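Local coordinates for pyoverdine biosynthesis protein PvcB (Pseudomonas aeruginosa, PDB 4YLM) that catalyses the iron- and 2-oxoglutarate-dependent oxidation of tyrosine isonitrile in the biosynthesis of paerucumarin, a cyclized isocyano derivative of tyrosine, at residues L43-L48 / T73-D78; V109-D114 / R233-P238. All blocks are in the same frame, centred on the assembly; numbering follows the deposited sequence.

Interaction 1 (L43-L48 / T73-D78); sequences LPAQWL and TRYCHD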
ATOM      1  N   LEU A  43      -6.768  -7.144   8.405  1.00 22.21           N
ATOM      2  CA  LEU A  43      -5.826  -6.144   7.891  1.00 19.48           C
ATOM      3  C   LEU A  43      -5.278  -6.608   6.539  1.00 21.77           C
ATOM      4  O   LEU A  43      -5.146  -7.803   6.307  1.00 23.85           O
ATOM      5  CB  LEU A  43      -4.672  -5.939   8.890  1.00 20.66           C
ATOM      6  CG  LEU A  43      -5.109  -5.508  10.299  1.00 21.27           C
ATOM      7  CD1 LEU A  43      -3.895  -5.371  11.223  1.00 23.67           C
ATOM      8  CD2 LEU A  43      -5.869  -4.187  10.214  1.00 23.82           C
ATOM      9  N   PRO A  44      -4.967  -5.665   5.637  1.00 21.18           N
ATOM     10  CA  PRO A  44      -4.447  -6.091   4.332  1.00 23.16           C
ATOM     11  C   PRO A  44      -2.985  -6.516   4.405  1.00 19.73           C
ATOM     12  O   PRO A  44      -2.149  -5.741   4.863  1.00 20.45           O
ATOM     13  CB  PRO A  44      -4.582  -4.831   3.451  1.00 22.48           C
ATOM     14  CG  PRO A  44      -5.047  -3.707   4.352  1.00 22.40           C
ATOM     15  CD  PRO A  44      -5.028  -4.202   5.776  1.00 23.46           C
ATOM     16  N   ALA A  45      -2.688  -7.722   3.934  1.00 22.10           N
ATOM     17  CA  ALA A  45      -1.325  -8.255   3.935  1.00 24.79           C
ATOM     18  C   ALA A  45      -0.329  -7.363   3.197  1.00 25.17           C
ATOM     19  O   ALA A  45       0.837  -7.271   3.601  1.00 21.07           O
ATOM     20  CB  ALA A  45      -1.301  -9.676   3.345  1.00 25.01           C
ATOM     21  N   GLN A  46      -0.771  -6.702   2.123  1.00 21.15           N
ATOM     22  CA  GLN A  46       0.142  -5.836   1.359  1.00 26.25           C
ATOM     23  C   GLN A  46       0.614  -4.671   2.229  1.00 24.27           C
ATOM     24  O   GLN A  46       1.770  -4.255   2.165  1.00 22.00           O
ATOM     25  CB  GLN A  46      -0.527  -5.306   0.081  1.00 26.63           C
ATOM     26  CG  GLN A  46       0.421  -4.578  -0.886  1.00 40.14           C
ATOM     27  CD  GLN A  46       1.599  -5.449  -1.325  1.00 45.84           C
ATOM     28  OE1 GLN A  46       1.428  -6.631  -1.641  1.00 54.25           O
ATOM     29  NE2 GLN A  46       2.804  -4.875  -1.319  1.00 42.76           N
ATOM     30  N   TRP A  47      -0.303  -4.127   3.025  1.00 19.73           N
ATOM     31  CA  TRP A  47       0.030  -3.044   3.932  1.00 19.98           C
ATOM     32  C   TRP A  47       0.994  -3.525   5.036  1.00 19.16           C
ATOM     33  O   TRP A  47       1.975  -2.851   5.353  1.00 19.62           O
ATOM     34  CB  TRP A  47      -1.258  -2.489   4.533  1.00 18.20           C
ATOM     35  CG  TRP A  47      -1.073  -1.426   5.550  1.00 20.02           C
ATOM     36  CD1 TRP A  47      -0.680  -0.131   5.332  1.00 19.68           C
ATOM     37  CD2 TRP A  47      -1.323  -1.540   6.954  1.00 20.73           C
ATOM     38  NE1 TRP A  47      -0.679   0.559   6.516  1.00 20.65           N
ATOM     39  CE2 TRP A  47      -1.056  -0.285   7.528  1.00 20.72           C
ATOM     40  CE3 TRP A  47      -1.758  -2.583   7.780  1.00 24.49           C
ATOM     41  CZ2 TRP A  47      -1.202  -0.041   8.896  1.00 25.20           C
ATOM     42  CZ3 TRP A  47      -1.904  -2.340   9.147  1.00 22.15           C
ATOM     43  CH2 TRP A  47      -1.619  -1.073   9.686  1.00 19.85           C
ATOM     44  N   LEU A  48       0.710  -4.686   5.614  1.00 16.96           N
ATOM     45  CA  LEU A  48       1.573  -5.249   6.649  1.00 20.52           C
ATOM     46  C   LEU A  48       2.979  -5.471   6.112  1.00 18.12           C
ATOM     47  O   LEU A  48       3.954  -5.218   6.798  1.00 20.64           O
ATOM     48  CB  LEU A  48       1.012  -6.575   7.170  1.00 18.91           C
ATOM     49  CG  LEU A  48      -0.239  -6.463   8.032  1.00 24.19           C
ATOM     50  CD1 LEU A  48      -0.787  -7.861   8.361  1.00 23.60           C
ATOM     51  CD2 LEU A  48       0.102  -5.670   9.298  1.00 20.57           C
ATOM     52  N   THR A  73      -1.697 -21.534   7.568  1.00 27.08           N
ATOM     53  CA  THR A  73      -1.102 -21.811   6.267  1.00 23.37           C
ATOM     54  C   THR A  73      -1.870 -21.126   5.127  1.00 24.68           C
ATOM     55  O   THR A  73      -1.266 -20.493   4.264  1.00 26.96           O
ATOM     56  CB  THR A  73      -1.028 -23.340   6.025  1.00 31.38           C
ATOM     57  OG1 THR A  73      -0.170 -23.932   7.006  1.00 27.77           O
ATOM     58  CG2 THR A  73      -0.475 -23.650   4.654  1.00 31.24           C
ATOM     59  N   ARG A  74      -3.191 -21.263   5.115  1.00 26.80           N
ATOM     60  CA  ARG A  74      -3.994 -20.621   4.075  1.00 29.53           C
ATOM     61  C   ARG A  74      -3.806 -19.100   4.111  1.00 30.74           C
ATOM     62  O   ARG A  74      -3.667 -18.452   3.064  1.00 28.07           O
ATOM     63  CB  ARG A  74      -5.481 -20.986   4.212  1.00 27.87           C
ATOM     64  CG  ARG A  74      -5.796 -22.462   3.918  1.00 27.04           C
ATOM     65  CD  ARG A  74      -7.300 -22.727   3.884  1.00 31.63           C
ATOM     66  NE  ARG A  74      -7.947 -22.457   5.163  1.00 31.24           N
ATOM     67  CZ  ARG A  74      -8.115 -23.361   6.124  1.00 36.36           C
ATOM     68  NH1 ARG A  74      -7.691 -24.605   5.946  1.00 33.46           N
ATOM     69  NH2 ARG A  74      -8.714 -23.020   7.258  1.00 31.41           N
ATOM     70  N   TYR A  75      -3.790 -18.532   5.315  1.00 27.25           N
ATOM     71  CA  TYR A  75      -3.540 -17.104   5.451  1.00 26.79           C
ATOM     72  C   TYR A  75      -2.211 -16.724   4.827  1.00 26.32           C
ATOM     73  O   TYR A  75      -2.120 -15.725   4.107  1.00 24.04           O
ATOM     74  CB  TYR A  75      -3.555 -16.656   6.912  1.00 28.73           C
ATOM     75  CG  TYR A  75      -3.064 -15.234   7.078  1.00 26.99           C
ATOM     76  CD1 TYR A  75      -3.932 -14.158   6.923  1.00 24.53           C
ATOM     77  CD2 TYR A  75      -1.729 -14.969   7.368  1.00 24.18           C
ATOM     78  CE1 TYR A  75      -3.484 -12.858   7.066  1.00 25.82           C
ATOM     79  CE2 TYR A  75      -1.276 -13.673   7.510  1.00 25.18           C
ATOM     80  CZ  TYR A  75      -2.159 -12.620   7.353  1.00 29.01           C
ATOM     81  OH  TYR A  75      -1.713 -11.319   7.485  1.00 29.39           O
ATOM     82  N   CYS A  76      -1.172 -17.508   5.110  1.00 23.56           N
ATOM     83  CA  CYS A  76       0.160 -17.172   4.611  1.00 22.97           C
ATOM     84  C   CYS A  76       0.270 -17.298   3.100  1.00 25.41           C
ATOM     85  O   CYS A  76       1.029 -16.549   2.479  1.00 23.09           O
ATOM     86  CB  CYS A  76       1.254 -17.996   5.297  1.00 26.86           C
ATOM     87  SG  CYS A  76       1.535 -17.508   7.015  1.00 23.79           S
ATOM     88  N   HIS A  77      -0.484 -18.231   2.512  1.00 24.93           N
ATOM     89  CA  HIS A  77      -0.514 -18.362   1.053  1.00 25.60           C
ATOM     90  C   HIS A  77      -1.149 -17.120   0.411  1.00 27.69           C
ATOM     91  O   HIS A  77      -0.814 -16.761  -0.722  1.00 26.86           O
ATOM     92  CB  HIS A  77      -1.266 -19.629   0.611  1.00 26.43           C
ATOM     93  CG  HIS A  77      -0.486 -20.897   0.786  1.00 30.22           C
ATOM     94  ND1 HIS A  77       0.731 -21.114   0.176  1.00 28.13           N
ATOM     95  CD2 HIS A  77      -0.762 -22.026   1.486  1.00 30.09           C
ATOM     96  CE1 HIS A  77       1.176 -22.315   0.500  1.00 30.28           C
ATOM     97  NE2 HIS A  77       0.290 -22.889   1.296  1.00 31.84           N
ATOM     98  N   ASP A  78      -2.086 -16.480   1.116  1.00 26.44           N
ATOM     99  CA  ASP A  78      -2.649 -15.217   0.626  1.00 26.94           C
ATOM    100  C   ASP A  78      -1.661 -14.078   0.858  1.00 25.69           C
ATOM    101  O   ASP A  78      -1.548 -13.161   0.054  1.00 24.01           O
ATOM    102  CB  ASP A  78      -3.970 -14.878   1.329  1.00 26.54           C
ATOM    103  CG  ASP A  78      -4.682 -13.688   0.684  1.00 31.34           C
ATOM    104  OD1 ASP A  78      -4.960 -13.763  -0.530  1.00 28.09           O
ATOM    105  OD2 ASP A  78      -4.948 -12.675   1.372  1.00 28.99           O
TER
HETATM  106  O   HOH W   1      -3.629  -9.550   7.724  1.00 24.30           O
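Y75 reaches from one helix to the start of another in this member of the TauD/TfdA family, whose fold is built on a double-stranded beta-helix (cupin-type) core, and its phenol oxygen meets the side chain of L48 there. Across 43-48 and 73-78 the nearest CA atoms, those of A45 and D78, are 7.8 Å apart, and a single long aromatic side chain bridges most of the gap. Y75 carries its CG anti to the backbone N (chi1 170°), which swings the ring away from its own helix until OH lies 3.7 Å from L48 CD1. The two side chains cross at about a right angle, with one methyl branch of the leucine touching the phenol oxygen and not a ring face. A45 borders the same spot more loosely, its CB 4.5 Å from Y75 OH.

Around these apolar neighbours the polar contact is indirect. P44 is the N-cap residue of helix 45-55, and its O accepts the backbone bond from L48 N (3.1 Å), so the leucine belongs to the first turn of the helix. L48 also touches L31 of strand 29-33, while the ring of Y75 meets that of F66 with the planes inclined at about 50°. R74, the residue before Y75 in helix 69-79, forms a salt bridge through NE with E191 of the second subunit, which places this helix at a subunit interface. Between the segments a water lies in the ring plane at the edge of Y75; it accepts from Y75 OH at 2.6 Å and donates to L43 O at 2.7 Å.

Interaction 2 (V109-D114 / R233-P238); sequences VPLHWD and RCLYHP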
ATOM      1  N   VAL A 109      20.674 -19.194  21.778  1.00 35.95           N
ATOM      2  CA  VAL A 109      20.906 -19.181  20.339  1.00 31.50           C
ATOM      3  C   VAL A 109      21.522 -17.852  19.950  1.00 35.57           C
ATOM      4  O   VAL A 109      20.888 -16.805  20.109  1.00 28.60           O
ATOM      5  CB  VAL A 109      19.596 -19.374  19.530  1.00 35.12           C
ATOM      6  CG1 VAL A 109      19.908 -19.517  18.035  1.00 29.42           C
ATOM      7  CG2 VAL A 109      18.806 -20.570  20.041  1.00 35.92           C
ATOM      8  N   PRO A 110      22.761 -17.884  19.447  1.00 35.76           N
ATOM      9  CA  PRO A 110      23.431 -16.651  19.018  1.00 32.46           C
ATOM     10  C   PRO A 110      22.734 -16.036  17.800  1.00 30.15           C
ATOM     11  O   PRO A 110      21.928 -16.697  17.144  1.00 30.23           O
ATOM     12  CB  PRO A 110      24.848 -17.118  18.647  1.00 31.71           C
ATOM     13  CG  PRO A 110      25.015 -18.464  19.335  1.00 41.69           C
ATOM     14  CD  PRO A 110      23.634 -19.069  19.349  1.00 38.46           C
ATOM     15  N   LEU A 111      23.053 -14.779  17.510  1.00 31.58           N
ATOM     16  CA  LEU A 111      22.445 -14.061  16.393  1.00 29.81           C
ATOM     17  C   LEU A 111      22.807 -14.694  15.050  1.00 30.12           C
ATOM     18  O   LEU A 111      23.950 -15.073  14.819  1.00 30.55           O
ATOM     19  CB  LEU A 111      22.870 -12.591  16.424  1.00 24.63           C
ATOM     20  CG  LEU A 111      22.328 -11.797  17.615  1.00 27.21           C
ATOM     21  CD1 LEU A 111      22.898 -10.376  17.629  1.00 28.46           C
ATOM     22  CD2 LEU A 111      20.790 -11.764  17.579  1.00 28.28           C
ATOM     23  N   HIS A 112      21.817 -14.830  14.171  1.00 26.81           N
ATOM     24  CA  HIS A 112      22.061 -15.348  12.828  1.00 26.51           C
ATOM     25  C   HIS A 112      20.886 -14.956  11.926  1.00 26.68           C
ATOM     26  O   HIS A 112      20.004 -14.212  12.348  1.00 26.25           O
ATOM     27  CB  HIS A 112      22.263 -16.876  12.850  1.00 29.83           C
ATOM     28  CG  HIS A 112      21.063 -17.641  13.312  1.00 27.73           C
ATOM     29  ND1 HIS A 112      20.623 -17.619  14.617  1.00 27.39           N
ATOM     30  CD2 HIS A 112      20.203 -18.443  12.637  1.00 30.91           C
ATOM     31  CE1 HIS A 112      19.536 -18.365  14.726  1.00 27.60           C
ATOM     32  NE2 HIS A 112      19.260 -18.875  13.539  1.00 30.21           N
ATOM     33  N   TRP A 113      20.885 -15.433  10.687  1.00 26.55           N
ATOM     34  CA  TRP A 113      19.727 -15.232   9.817  1.00 27.24           C
ATOM     35  C   TRP A 113      19.231 -16.555   9.248  1.00 27.94           C
ATOM     36  O   TRP A 113      19.985 -17.524   9.180  1.00 26.66           O
ATOM     37  CB  TRP A 113      20.028 -14.213   8.708  1.00 24.06           C
ATOM     38  CG  TRP A 113      20.974 -14.624   7.589  1.00 27.33           C
ATOM     39  CD1 TRP A 113      20.620 -14.991   6.319  1.00 27.94           C
ATOM     40  CD2 TRP A 113      22.410 -14.628   7.617  1.00 25.42           C
ATOM     41  NE1 TRP A 113      21.741 -15.246   5.567  1.00 29.31           N
ATOM     42  CE2 TRP A 113      22.852 -15.035   6.339  1.00 27.09           C
ATOM     43  CE3 TRP A 113      23.365 -14.350   8.604  1.00 28.55           C
ATOM     44  CZ2 TRP A 113      24.211 -15.165   6.017  1.00 28.40           C
ATOM     45  CZ3 TRP A 113      24.708 -14.476   8.286  1.00 29.03           C
ATOM     46  CH2 TRP A 113      25.121 -14.878   7.002  1.00 30.01           C
ATOM     47  N   ASP A 114      17.961 -16.599   8.858  1.00 27.01           N
ATOM     48  CA  ASP A 114      17.378 -17.811   8.287  1.00 31.01           C
ATOM     49  C   ASP A 114      17.760 -17.940   6.827  1.00 32.20           C
ATOM     50  O   ASP A 114      17.834 -16.937   6.096  1.00 27.38           O
ATOM     51  CB  ASP A 114      15.847 -17.813   8.419  1.00 28.42           C
ATOM     52  CG  ASP A 114      15.385 -18.222   9.798  1.00 30.45           C
ATOM     53  OD1 ASP A 114      16.256 -18.549  10.637  1.00 29.03           O
ATOM     54  OD2 ASP A 114      14.155 -18.228  10.042  1.00 27.27           O
ATOM     55  N   ARG A 233      28.807  -5.653  20.832  1.00 31.96           N
ATOM     56  CA  ARG A 233      28.470  -4.424  21.550  1.00 32.22           C
ATOM     57  C   ARG A 233      27.340  -3.682  20.829  1.00 30.92           C
ATOM     58  O   ARG A 233      26.441  -3.132  21.456  1.00 28.69           O
ATOM     59  CB  ARG A 233      29.685  -3.497  21.643  1.00 34.32           C
ATOM     60  CG  ARG A 233      29.415  -2.219  22.421  1.00 38.21           C
ATOM     61  CD  ARG A 233      30.583  -1.225  22.346  1.00 41.07           C
ATOM     62  NE  ARG A 233      30.746  -0.614  21.026  1.00 37.24           N
ATOM     63  CZ  ARG A 233      30.071   0.450  20.601  1.00 41.24           C
ATOM     64  NH1 ARG A 233      29.167   1.028  21.387  1.00 39.97           N
ATOM     65  NH2 ARG A 233      30.298   0.942  19.388  1.00 39.79           N
ATOM     66  N   CYS A 234      27.404  -3.664  19.506  1.00 30.79           N
ATOM     67  CA  CYS A 234      26.467  -2.864  18.723  1.00 31.50           C
ATOM     68  C   CYS A 234      25.152  -3.606  18.463  1.00 29.85           C
ATOM     69  O   CYS A 234      24.079  -3.015  18.535  1.00 29.73           O
ATOM     70  CB  CYS A 234      27.118  -2.404  17.420  1.00 30.47           C
ATOM     71  SG  CYS A 234      28.469  -1.195  17.664  1.00 32.82           S
ATOM     72  N   LEU A 235      25.241  -4.904  18.187  1.00 28.72           N
ATOM     73  CA  LEU A 235      24.051  -5.707  17.941  1.00 27.61           C
ATOM     74  C   LEU A 235      23.225  -5.928  19.199  1.00 33.32           C
ATOM     75  O   LEU A 235      21.997  -6.020  19.119  1.00 28.92           O
ATOM     76  CB  LEU A 235      24.419  -7.039  17.285  1.00 26.72           C
ATOM     77  CG  LEU A 235      24.942  -6.943  15.854  1.00 28.46           C
ATOM     78  CD1 LEU A 235      25.646  -8.250  15.460  1.00 26.41           C
ATOM     79  CD2 LEU A 235      23.779  -6.602  14.889  1.00 25.60           C
ATOM     80  N   TYR A 236      23.874  -5.998  20.364  1.00 27.72           N
ATOM     81  CA  TYR A 236      23.125  -6.209  21.605  1.00 27.88           C
ATOM     82  C   TYR A 236      22.815  -4.913  22.351  1.00 25.36           C
ATOM     83  O   TYR A 236      22.214  -4.930  23.421  1.00 30.59           O
ATOM     84  CB  TYR A 236      23.832  -7.210  22.534  1.00 30.19           C
ATOM     85  CG  TYR A 236      23.755  -8.648  22.063  1.00 30.86           C
ATOM     86  CD1 TYR A 236      22.654  -9.445  22.371  1.00 29.05           C
ATOM     87  CD2 TYR A 236      24.779  -9.207  21.307  1.00 29.27           C
ATOM     88  CE1 TYR A 236      22.580 -10.776  21.943  1.00 31.76           C
ATOM     89  CE2 TYR A 236      24.718 -10.523  20.876  1.00 29.72           C
ATOM     90  CZ  TYR A 236      23.620 -11.303  21.196  1.00 34.74           C
ATOM     91  OH  TYR A 236      23.574 -12.612  20.769  1.00 33.23           O
ATOM     92  N   HIS A 237      23.222  -3.795  21.778  1.00 27.80           N
ATOM     93  CA  HIS A 237      22.922  -2.481  22.332  1.00 31.16           C
ATOM     94  C   HIS A 237      21.401  -2.233  22.366  1.00 35.85           C
ATOM     95  O   HIS A 237      20.669  -2.648  21.459  1.00 34.13           O
ATOM     96  CB  HIS A 237      23.625  -1.423  21.486  1.00 28.97           C
ATOM     97  CG  HIS A 237      23.623  -0.055  22.085  1.00 34.52           C
ATOM     98  ND1 HIS A 237      22.485   0.719  22.178  1.00 36.14           N
ATOM     99  CD2 HIS A 237      24.629   0.691  22.605  1.00 37.89           C
ATOM    100  CE1 HIS A 237      22.787   1.880  22.734  1.00 38.13           C
ATOM    101  NE2 HIS A 237      24.081   1.887  23.007  1.00 40.54           N
ATOM    102  N   PRO A 238      20.917  -1.566  23.423  1.00 35.09           N
ATOM    103  CA  PRO A 238      19.481  -1.288  23.570  1.00 34.04           C
ATOM    104  C   PRO A 238      18.855  -0.541  22.380  1.00 33.07           C
ATOM    105  O   PRO A 238      17.647  -0.671  22.171  1.00 32.08           O
ATOM    106  CB  PRO A 238      19.421  -0.427  24.839  1.00 37.83           C
ATOM    107  CG  PRO A 238      20.624  -0.868  25.638  1.00 39.28           C
ATOM    108  CD  PRO A 238      21.689  -1.195  24.627  1.00 35.89           C
TER
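L111 meets the ring of Y236, with P110 at the margin, in segment 109-114, which also carries the iron-binding His-X-Asp motif of this TauD/TfdA-family oxygenase. The short strand 109-110 begins with V109, whose backbone is hydrogen-bonded to R263. P110 comes next and only skirts the contact, its CA 4.4 Å from Y236 OH; its carbonyl oxygen instead accepts a bond from H112 ND1 (3.0 Å, N-H...O angle 161°). At L111 the chain turns a corner, and this side chain supplies nearly all of the segment's part of the contact. With CG anti to its own carbonyl carbon (chi1 -67°), it extends toward the second segment, from which Y236 reaches back to meet it. CD1 lies over one face of the tyrosine ring in a CH-pi contact, 4.1 Å from the centroid and 28° off the normal, while CG sits 3.5 Å from Y236 OH. The same CD1 methyl also packs on L235 CB at 3.7 Å, the two leucine side chains running antiparallel alongside one another. The phenol oxygen is hydrogen-bonded to E199 OE1, which also accepts from L111 N, so one carboxylate oxygen links both sides of the contact.

Beyond the corner come the probable iron ligands H112 and D114. The bond to P110 O lies close to the H112 imidazole plane and should restrain the ring's rotation, which would keep NE2 for the iron. W113, between them, packs on L260 and N256. D114 OD2 is held by Q125 and H278, and D114 OD1 is hydrogen-bonded to NE2 of H261, the third probable ligand.

L111 also touches L260 of strand 259-263 and T142 and S144 of strand 141-145, while at the C-terminal end of helix 224-235 L235 rests on A149 of helix 146-152.

Interaction 1 and interaction 2 lie on opposite sides of the chain's centre, with their own centres 28 Å apart and their nearest atoms about 13 Å apart, and they do not touch. Along the chain they follow one another, 43-48/73-78 closing before 109-114 begins. Interaction 2 borders the active site, since segment 109-114 also carries two of the three probable iron ligands, and the side chain of L111 is about 6 Å from that of the third, H261. Interaction 1 lies away from that site, near contacts with the other subunits, whereas no other protein chain of the assembly touches the segments of interaction 2. A glycerol, probably from the crystallisation liquor, lies about 4 Å from the A45 side chain.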